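Local structure of alpha-L-rhamnosidase (Aspergillus terreus, 6GSZ) at residues 259-262 / 266-269. The protein probably hydrolyses terminal non-reducing alpha-L-rhamnose residues from alpha-L-rhamnosides, as a calcium-binding glycoside hydrolase. Residues are numbered along the deposited sequence; the frame is centred on the assembly and turned at random.
Sequences ISSE and GEEY. With CA (calcium ion), chain O.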
ATOM      1  N   ILE A 259      22.338   2.752 -19.713  1.00 13.43           N
ATOM      2  CA  ILE A 259      23.030   4.029 -19.707  1.00 14.27           C
ATOM      3  C   ILE A 259      22.570   4.885 -18.529  1.00 13.09           C
ATOM      4  O   ILE A 259      23.373   5.524 -17.843  1.00 12.97           O
ATOM      5  CB  ILE A 259      22.819   4.771 -21.043  1.00 15.89           C
ATOM      6  CG1 ILE A 259      23.222   3.901 -22.234  1.00 16.96           C
ATOM      7  CG2 ILE A 259      23.562   6.089 -21.045  1.00 17.66           C
ATOM      8  CD1 ILE A 259      24.638   3.363 -22.174  1.00 19.66           C
ATOM      9  N   SER A 260      21.237   4.917 -18.326  1.00 12.39           N
ATOM     10  CA  SER A 260      20.655   5.624 -17.203  1.00 13.24           C
ATOM     11  C   SER A 260      19.346   4.926 -16.855  1.00 11.59           C
ATOM     12  O   SER A 260      18.702   4.380 -17.730  1.00 12.50           O
ATOM     13  CB  SER A 260      20.439   7.094 -17.476  1.00 12.90           C
ATOM     14  OG  SER A 260      19.576   7.259 -18.567  1.00 14.15           O
ATOM     15  N   SER A 261      18.981   4.969 -15.581  1.00 11.31           N
ATOM     16  CA  SER A 261      17.667   4.418 -15.160  1.00 11.62           C
ATOM     17  C   SER A 261      17.211   5.141 -13.900  1.00 10.93           C
ATOM     18  O   SER A 261      17.877   5.029 -12.884  1.00 11.73           O
ATOM     19  CB  SER A 261      17.772   2.908 -14.975  1.00 12.07           C
ATOM     20  OG  SER A 261      16.481   2.332 -14.860  1.00 12.44           O
ATOM     21  N   GLU A 262      16.157   5.936 -14.053  1.00 11.27           N
ATOM     22  CA  GLU A 262      15.743   6.937 -13.060  1.00 12.24           C
ATOM     23  C   GLU A 262      14.247   6.758 -12.827  1.00 11.72           C
ATOM     24  O   GLU A 262      13.509   6.554 -13.764  1.00 12.43           O
ATOM     25  CB  GLU A 262      15.994   8.354 -13.575  1.00 11.52           C
ATOM     26  CG  GLU A 262      17.411   8.603 -14.011  1.00 12.42           C
ATOM     27  CD  GLU A 262      17.542  10.002 -14.541  1.00 14.44           C
ATOM     28  OE1 GLU A 262      17.368  10.966 -13.739  1.00 14.56           O
ATOM     29  OE2 GLU A 262      17.891  10.124 -15.766  1.00 16.51           O
ATOM     30  N   GLY A 266      13.021   7.913 -16.460  1.00 11.56           N
ATOM     31  CA  GLY A 266      12.967   6.687 -17.217  1.00 11.60           C
ATOM     32  C   GLY A 266      14.356   6.091 -17.433  1.00 12.32           C
ATOM     33  O   GLY A 266      15.325   6.439 -16.775  1.00 12.26           O
ATOM     34  N   GLU A 267      14.408   5.160 -18.367  1.00 11.96           N
ATOM     35  CA  GLU A 267      15.594   4.331 -18.606  1.00 12.73           C
ATOM     36  C   GLU A 267      16.041   4.455 -20.071  1.00 12.37           C
ATOM     37  O   GLU A 267      15.211   4.319 -20.992  1.00 14.23           O
ATOM     38  CB  GLU A 267      15.314   2.857 -18.313  1.00 13.16           C
ATOM     39  CG  GLU A 267      16.491   1.965 -18.658  1.00 12.80           C
ATOM     40  CD  GLU A 267      16.464   0.578 -18.040  1.00 14.10           C
ATOM     41  OE1 GLU A 267      16.170   0.496 -16.802  1.00 13.47           O
ATOM     42  OE2 GLU A 267      16.616  -0.411 -18.819  1.00 14.19           O
ATOM     43  N   GLU A 268      17.360   4.664 -20.258  1.00 12.62           N
ATOM     44  CA  GLU A 268      18.048   4.582 -21.564  1.00 14.40           C
ATOM     45  C   GLU A 268      18.891   3.297 -21.528  1.00 13.34           C
ATOM     46  O   GLU A 268      19.758   3.147 -20.657  1.00 14.65           O
ATOM     47  CB  GLU A 268      18.899   5.811 -21.824  1.00 14.77           C
ATOM     48  CG  GLU A 268      19.694   5.688 -23.105  1.00 18.72           C
ATOM     49  CD  GLU A 268      20.541   6.884 -23.499  1.00 24.70           C
ATOM     50  OE1 GLU A 268      20.422   7.962 -22.913  1.00 24.88           O
ATOM     51  OE2 GLU A 268      21.332   6.722 -24.454  1.00 33.60           O
ATOM     52  N   TYR A 269      18.576   2.383 -22.450  1.00 13.02           N
ATOM     53  CA  TYR A 269      19.233   1.081 -22.539  1.00 13.26           C
ATOM     54  C   TYR A 269      19.832   0.950 -23.936  1.00 14.38           C
ATOM     55  O   TYR A 269      19.098   1.043 -24.916  1.00 15.44           O
ATOM     56  CB  TYR A 269      18.191  -0.007 -22.279  1.00 14.25           C
ATOM     57  CG  TYR A 269      18.718  -1.407 -22.187  1.00 12.89           C
ATOM     58  CD1 TYR A 269      18.888  -2.191 -23.320  1.00 14.69           C
ATOM     59  CD2 TYR A 269      19.028  -1.979 -20.967  1.00 13.45           C
ATOM     60  CE1 TYR A 269      19.340  -3.503 -23.235  1.00 14.76           C
ATOM     61  CE2 TYR A 269      19.476  -3.282 -20.867  1.00 14.63           C
ATOM     62  CZ  TYR A 269      19.645  -4.058 -22.004  1.00 14.63           C
ATOM     63  OH  TYR A 269      20.116  -5.330 -21.889  1.00 15.72           O
TER
HETATM   64 CA    CA O 933      21.513   9.030 -24.749  0.50 37.61          CA
HETATM   65  O   HOH W   1      17.294   8.272 -17.544  1.00 15.40           O
HETATM   66  O   HOH W   2      20.686   8.882 -20.443  1.00 28.35           O
HETATM   67  O   HOH W   3      22.226  10.743 -26.279  1.00 55.57           O
HETATM   68  O   HOH W   4      23.620   8.686 -23.895  1.00 60.04           O
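E268 O takes two backbone donors from 259-262, I259 N at 2.8 Å and S260 N at a longer 3.3 Å. The S260 bond arrives on a lone pair in the carbonyl plane, while I259 N comes in tilted from it. S260 and E268 complete their pair through E268 N to S260 O, and E262 and G266 exchange two more bonds, N to O each way. Between these rungs S261 and E267 form the non-hydrogen-bonded pair, with the CA-H of E267 pointing at S260 O. At the backbone angles of G266 a beta carbon would be jammed against the carbonyl oxygen of the residue before, which by itself calls for glycine.

On the face of S261 and E267, S261 OG donates to E267 OE1 at 2.7 Å, meeting the anti lone pair of that oxygen. That buried carboxylate is gripped further by S392 N on OE1 and W389 NE1 on OE2, which together should fix its rotation and would probably favour the charged form.

The other face is bridged by water. S260 OG, set between its backbone N and carbonyl carbon (chi1 60°), gives its proton to a water that in turn donates to E262 OE2 and G266 O. A second water donates to S260 OG and also to E268 OE1, the latter at 2.6 Å from the water oxygen.

The E268 side chain runs out from the face it shares with S260 and E262 as an extended chain, CG anti to the backbone N (chi1 175°), and I259 crosses it at a slant, I259 CB lying 3.9 Å from E268 CG. Beyond that contact E268 OE1 and E268 OE2 clasp a calcium ion at 2.4 and 2.3 Å, and two waters add to its shell.

I259 and S260 facing the single residue E268 make a classic beta bulge in an antiparallel hairpin, whose second strand runs parallel to strand 376-380 and carries a bidentate calcium ligand.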